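Local structure of putative Nitroreductase (Anabaena variabilis ATCC 29413, 3EO7) at residues W70-Y82 against L192-Y205. The protein binds flavin mononucleotide and is probably an oxidoreductase of the nitroreductase family. Numbering follows the deposited sequence.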
# COMPACT_ATOMS: atom_id res chain seq x y z
N TRP A 70 -23.93 -13.80 -1.22
CA TRP A 70 -23.40 -12.60 -0.59
C TRP A 70 -22.19 -12.93 0.28
O TRP A 70 -21.13 -12.29 0.17
CB TRP A 70 -24.46 -11.82 0.19
CG TRP A 70 -23.81 -10.58 0.64
CD1 TRP A 70 -23.49 -9.49 -0.15
CD2 TRP A 70 -23.20 -10.34 1.91
NE1 TRP A 70 -22.74 -8.58 0.59
CE2 TRP A 70 -22.58 -9.07 1.86
CE3 TRP A 70 -23.14 -11.07 3.11
CZ2 TRP A 70 -21.93 -8.52 2.96
CZ3 TRP A 70 -22.50 -10.52 4.18
CH2 TRP A 70 -21.91 -9.26 4.11
N TRP A 71 -22.33 -13.94 1.13
CA TRP A 71 -21.24 -14.33 2.02
C TRP A 71 -20.01 -14.77 1.21
O TRP A 71 -18.90 -14.51 1.64
CB TRP A 71 -21.66 -15.42 3.00
CG TRP A 71 -22.50 -14.90 4.15
CD1 TRP A 71 -23.84 -15.05 4.33
CD2 TRP A 71 -22.03 -14.08 5.22
NE1 TRP A 71 -24.23 -14.41 5.48
CE2 TRP A 71 -23.15 -13.81 6.05
CE3 TRP A 71 -20.78 -13.61 5.61
CZ2 TRP A 71 -23.04 -13.05 7.21
CZ3 TRP A 71 -20.67 -12.85 6.76
CH2 TRP A 71 -21.81 -12.58 7.55
N GLN A 72 -20.21 -15.43 0.07
CA GLN A 72 -19.09 -15.82 -0.81
C GLN A 72 -18.30 -14.60 -1.27
O GLN A 72 -17.08 -14.62 -1.31
CB GLN A 72 -19.55 -16.55 -2.07
CG GLN A 72 -19.95 -18.00 -1.89
CD GLN A 72 -20.59 -18.59 -3.15
OE1 GLN A 72 -20.29 -18.16 -4.28
NE2 GLN A 72 -21.49 -19.57 -2.97
N ARG A 73 -19.01 -13.53 -1.62
CA ARG A 73 -18.35 -12.31 -2.05
C ARG A 73 -17.52 -11.69 -0.93
O ARG A 73 -16.38 -11.32 -1.14
CB ARG A 73 -19.38 -11.31 -2.59
CG ARG A 73 -20.14 -11.77 -3.82
CD ARG A 73 -21.34 -10.86 -4.06
NE ARG A 73 -20.88 -9.54 -4.48
CZ ARG A 73 -21.59 -8.42 -4.41
NH1 ARG A 73 -22.81 -8.43 -3.87
NH2 ARG A 73 -21.06 -7.29 -4.83
N LEU A 74 -18.09 -11.60 0.29
CA LEU A 74 -17.33 -11.02 1.42
C LEU A 74 -16.12 -11.91 1.78
O LEU A 74 -15.01 -11.43 2.04
CB LEU A 74 -18.23 -10.86 2.67
CG LEU A 74 -17.50 -10.22 3.89
CD1 LEU A 74 -17.01 -8.80 3.54
CD2 LEU A 74 -18.41 -10.25 5.15
N SER A 75 -16.34 -13.21 1.79
CA SER A 75 -15.29 -14.19 2.12
C SER A 75 -14.13 -14.07 1.14
O SER A 75 -12.95 -13.99 1.52
CB SER A 75 -15.88 -15.60 2.12
OG SER A 75 -14.89 -16.58 2.36
N ARG A 76 -14.45 -14.04 -0.14
CA ARG A 76 -13.44 -13.91 -1.18
C ARG A 76 -12.73 -12.57 -1.17
O ARG A 76 -11.50 -12.50 -1.36
CB ARG A 76 -14.08 -14.20 -2.55
CG ARG A 76 -13.13 -14.22 -3.75
CD ARG A 76 -13.91 -14.45 -5.07
NE ARG A 76 -14.79 -15.61 -4.96
CZ ARG A 76 -14.45 -16.87 -5.24
NH1 ARG A 76 -13.22 -17.16 -5.66
NH2 ARG A 76 -15.36 -17.84 -5.09
N LEU A 77 -13.48 -11.48 -0.96
CA LEU A 77 -12.91 -10.16 -0.89
C LEU A 77 -11.84 -10.11 0.22
O LEU A 77 -10.71 -9.68 -0.01
CB LEU A 77 -14.00 -9.09 -0.66
CG LEU A 77 -13.56 -7.62 -0.75
CD1 LEU A 77 -14.78 -6.73 -1.09
CD2 LEU A 77 -12.87 -7.19 0.54
N LEU A 78 -12.18 -10.65 1.38
CA LEU A 78 -11.26 -10.60 2.51
C LEU A 78 -10.07 -11.52 2.30
O LEU A 78 -8.91 -11.15 2.56
CB LEU A 78 -11.97 -10.88 3.80
CG LEU A 78 -12.94 -9.80 4.34
CD1 LEU A 78 -13.84 -10.35 5.45
CD2 LEU A 78 -12.10 -8.60 4.80
N PHE A 79 -10.34 -12.72 1.79
CA PHE A 79 -9.27 -13.70 1.60
C PHE A 79 -8.22 -13.27 0.58
O PHE A 79 -7.01 -13.46 0.77
CB PHE A 79 -9.83 -15.07 1.24
CG PHE A 79 -8.79 -16.12 1.26
CD1 PHE A 79 -8.22 -16.53 2.48
CD2 PHE A 79 -8.29 -16.65 0.08
CE1 PHE A 79 -7.22 -17.46 2.52
CE2 PHE A 79 -7.28 -17.60 0.11
CZ PHE A 79 -6.74 -18.00 1.33
N ARG A 80 -8.68 -12.70 -0.53
CA ARG A 80 -7.78 -12.27 -1.58
C ARG A 80 -7.05 -11.00 -1.12
O ARG A 80 -5.99 -10.70 -1.63
CB ARG A 80 -8.53 -12.00 -2.88
CG ARG A 80 -9.19 -13.24 -3.54
CD ARG A 80 -8.23 -14.00 -4.42
NE ARG A 80 -8.84 -15.24 -4.94
CZ ARG A 80 -8.54 -16.48 -4.55
NH1 ARG A 80 -7.61 -16.75 -3.63
NH2 ARG A 80 -9.17 -17.51 -5.12
N SER A 81 -7.62 -10.27 -0.16
CA SER A 81 -7.00 -9.04 0.34
C SER A 81 -5.89 -9.29 1.38
O SER A 81 -4.83 -8.67 1.31
CB SER A 81 -8.03 -8.10 0.98
OG SER A 81 -8.90 -7.57 0.01
N TYR A 82 -6.17 -10.14 2.37
CA TYR A 82 -5.25 -10.29 3.51
C TYR A 82 -5.23 -11.69 4.10
O TYR A 82 -4.81 -11.89 5.24
CB TYR A 82 -5.63 -9.26 4.56
CG TYR A 82 -4.54 -8.78 5.48
CD1 TYR A 82 -3.27 -8.46 4.99
CD2 TYR A 82 -4.76 -8.62 6.84
CE1 TYR A 82 -2.25 -7.97 5.83
CE2 TYR A 82 -3.77 -8.15 7.68
CZ TYR A 82 -2.50 -7.82 7.17
OH TYR A 82 -1.51 -7.34 8.01
N LEU A 192 -1.79 -3.57 0.94
CA LEU A 192 -3.11 -4.11 1.28
C LEU A 192 -4.24 -3.34 0.59
O LEU A 192 -5.19 -3.94 0.09
CB LEU A 192 -3.27 -4.11 2.80
CG LEU A 192 -4.66 -4.44 3.34
CD1 LEU A 192 -5.11 -5.81 2.86
CD2 LEU A 192 -4.53 -4.40 4.89
N LEU A 193 -4.15 -2.02 0.55
CA LEU A 193 -5.13 -1.21 -0.17
C LEU A 193 -5.21 -1.59 -1.64
O LEU A 193 -6.32 -1.63 -2.19
CB LEU A 193 -4.85 0.29 -0.06
CG LEU A 193 -4.86 0.94 1.35
CD1 LEU A 193 -4.69 2.47 1.18
CD2 LEU A 193 -6.13 0.58 2.12
N GLY A 194 -4.06 -1.85 -2.28
CA GLY A 194 -4.04 -2.34 -3.68
C GLY A 194 -4.79 -3.67 -3.79
O GLY A 194 -5.59 -3.88 -4.72
N ASN A 195 -4.60 -4.58 -2.84
CA ASN A 195 -5.36 -5.85 -2.90
C ASN A 195 -6.85 -5.61 -2.70
O ASN A 195 -7.68 -6.26 -3.34
CB ASN A 195 -4.93 -6.86 -1.84
CG ASN A 195 -3.65 -7.55 -2.16
OD1 ASN A 195 -3.12 -7.47 -3.30
ND2 ASN A 195 -3.11 -8.23 -1.17
N ILE A 196 -7.20 -4.74 -1.77
CA ILE A 196 -8.62 -4.46 -1.52
C ILE A 196 -9.31 -3.97 -2.79
O ILE A 196 -10.40 -4.46 -3.13
CB ILE A 196 -8.81 -3.51 -0.35
CG1 ILE A 196 -8.40 -4.21 0.94
CG2 ILE A 196 -10.31 -3.00 -0.21
CD1 ILE A 196 -8.36 -3.25 2.14
N GLU A 197 -8.73 -3.02 -3.52
CA GLU A 197 -9.40 -2.58 -4.74
C GLU A 197 -9.51 -3.70 -5.79
O GLU A 197 -10.54 -3.81 -6.46
CB GLU A 197 -8.80 -1.33 -5.38
CG GLU A 197 -7.39 -1.39 -5.67
CD GLU A 197 -7.05 -1.04 -7.14
OE1 GLU A 197 -7.75 -1.39 -8.10
OE2 GLU A 197 -5.97 -0.54 -7.34
N LEU A 198 -8.48 -4.53 -5.92
CA LEU A 198 -8.52 -5.62 -6.92
C LEU A 198 -9.47 -6.75 -6.51
O LEU A 198 -10.25 -7.25 -7.33
CB LEU A 198 -7.11 -6.12 -7.22
CG LEU A 198 -6.25 -5.05 -7.91
CD1 LEU A 198 -4.74 -5.48 -7.96
CD2 LEU A 198 -6.84 -4.73 -9.34
N SER A 199 -9.40 -7.12 -5.24
CA SER A 199 -10.28 -8.13 -4.63
C SER A 199 -11.75 -7.69 -4.73
O SER A 199 -12.64 -8.49 -4.97
CB SER A 199 -9.91 -8.30 -3.16
OG SER A 199 -10.56 -9.42 -2.60
N ALA A 200 -11.98 -6.40 -4.52
CA ALA A 200 -13.32 -5.80 -4.64
C ALA A 200 -13.80 -5.93 -6.07
O ALA A 200 -14.92 -6.40 -6.29
CB ALA A 200 -13.27 -4.35 -4.19
N ALA A 201 -12.96 -5.59 -7.06
CA ALA A 201 -13.37 -5.72 -8.45
C ALA A 201 -13.85 -7.14 -8.75
O ALA A 201 -14.89 -7.34 -9.41
CB ALA A 201 -12.23 -5.32 -9.42
N ILE A 202 -13.09 -8.11 -8.26
CA ILE A 202 -13.37 -9.54 -8.46
C ILE A 202 -14.75 -9.91 -7.92
O ILE A 202 -15.45 -10.74 -8.51
CB ILE A 202 -12.25 -10.44 -7.82
CG1 ILE A 202 -10.93 -10.31 -8.61
CG2 ILE A 202 -12.67 -11.93 -7.78
CD1 ILE A 202 -9.69 -10.81 -7.85
N THR A 203 -15.15 -9.26 -6.84
CA THR A 203 -16.40 -9.53 -6.14
C THR A 203 -17.50 -8.45 -6.33
O THR A 203 -18.46 -8.38 -5.57
CB THR A 203 -16.14 -9.78 -4.65
OG1 THR A 203 -15.45 -8.68 -4.09
CG2 THR A 203 -15.30 -11.08 -4.44
N ASP A 204 -17.38 -7.66 -7.39
CA ASP A 204 -18.36 -6.63 -7.73
C ASP A 204 -18.60 -5.58 -6.65
O ASP A 204 -19.73 -5.15 -6.42
CB ASP A 204 -19.68 -7.25 -8.21
CG ASP A 204 -19.50 -8.05 -9.46
OD1 ASP A 204 -18.94 -7.53 -10.43
OD2 ASP A 204 -19.95 -9.20 -9.45
N TYR A 205 -17.52 -5.23 -5.98
CA TYR A 205 -17.50 -4.16 -4.97
C TYR A 205 -16.54 -3.09 -5.45
O TYR A 205 -15.67 -3.35 -6.31
CB TYR A 205 -17.01 -4.68 -3.62
CG TYR A 205 -18.10 -5.19 -2.73
CD1 TYR A 205 -18.87 -4.29 -2.00
CD2 TYR A 205 -18.39 -6.53 -2.62
CE1 TYR A 205 -19.88 -4.71 -1.19
CE2 TYR A 205 -19.43 -6.97 -1.78
CZ TYR A 205 -20.16 -6.03 -1.07
OH TYR A 205 -21.19 -6.37 -0.23
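The backbone oxygen of Thr203 is gripped side-on by Arg73, with NE and NH2 each 2.9 Å from Thr203 O and that oxygen lying in the guanidinium plane. A bend at chi3 (69°) turns the guanidinium over the ring of Tyr205, the two planes 22° apart and Arg73 NH2 3.5 Å from Tyr205 CE2. Asp239 pairs with the same NH2 in a salt bridge. Beyond the arginine, Trp70 directs its indole N-H nearly straight (161°) at the phenol, NE1 to Tyr205 OH 2.8 Å, meeting the tyrosine ring at its edge.

Mid-helix, Leu77 O accepts Ser81 OG from its own helix and, in one of two modelled conformers, Ser199 OG. Leu77 CD1 packs on Ala200 and on Tyr205 CD2. Ser81 is a small knob in the hole formed by Leu192, Asn195, Ile196 and Ser199, and Asn195 ND2 reaches Ser81 O at 3.0 Å from above the carbonyl plane; Gln465 holds the amide oxygen. Nearby, Leu192 CD2 sits over the centre of the Tyr82 ring in a CH-pi contact.

Segments 70-82 and 192-202 run roughly antiparallel, their axes 8.2 Å apart at the closest point, against strand 162-169 of the antiparallel sheet. Arg73 thus binds a carbonyl in the Schellman turn ending helix 181-202, where its positive charge probably complements the negative end of the helix dipole.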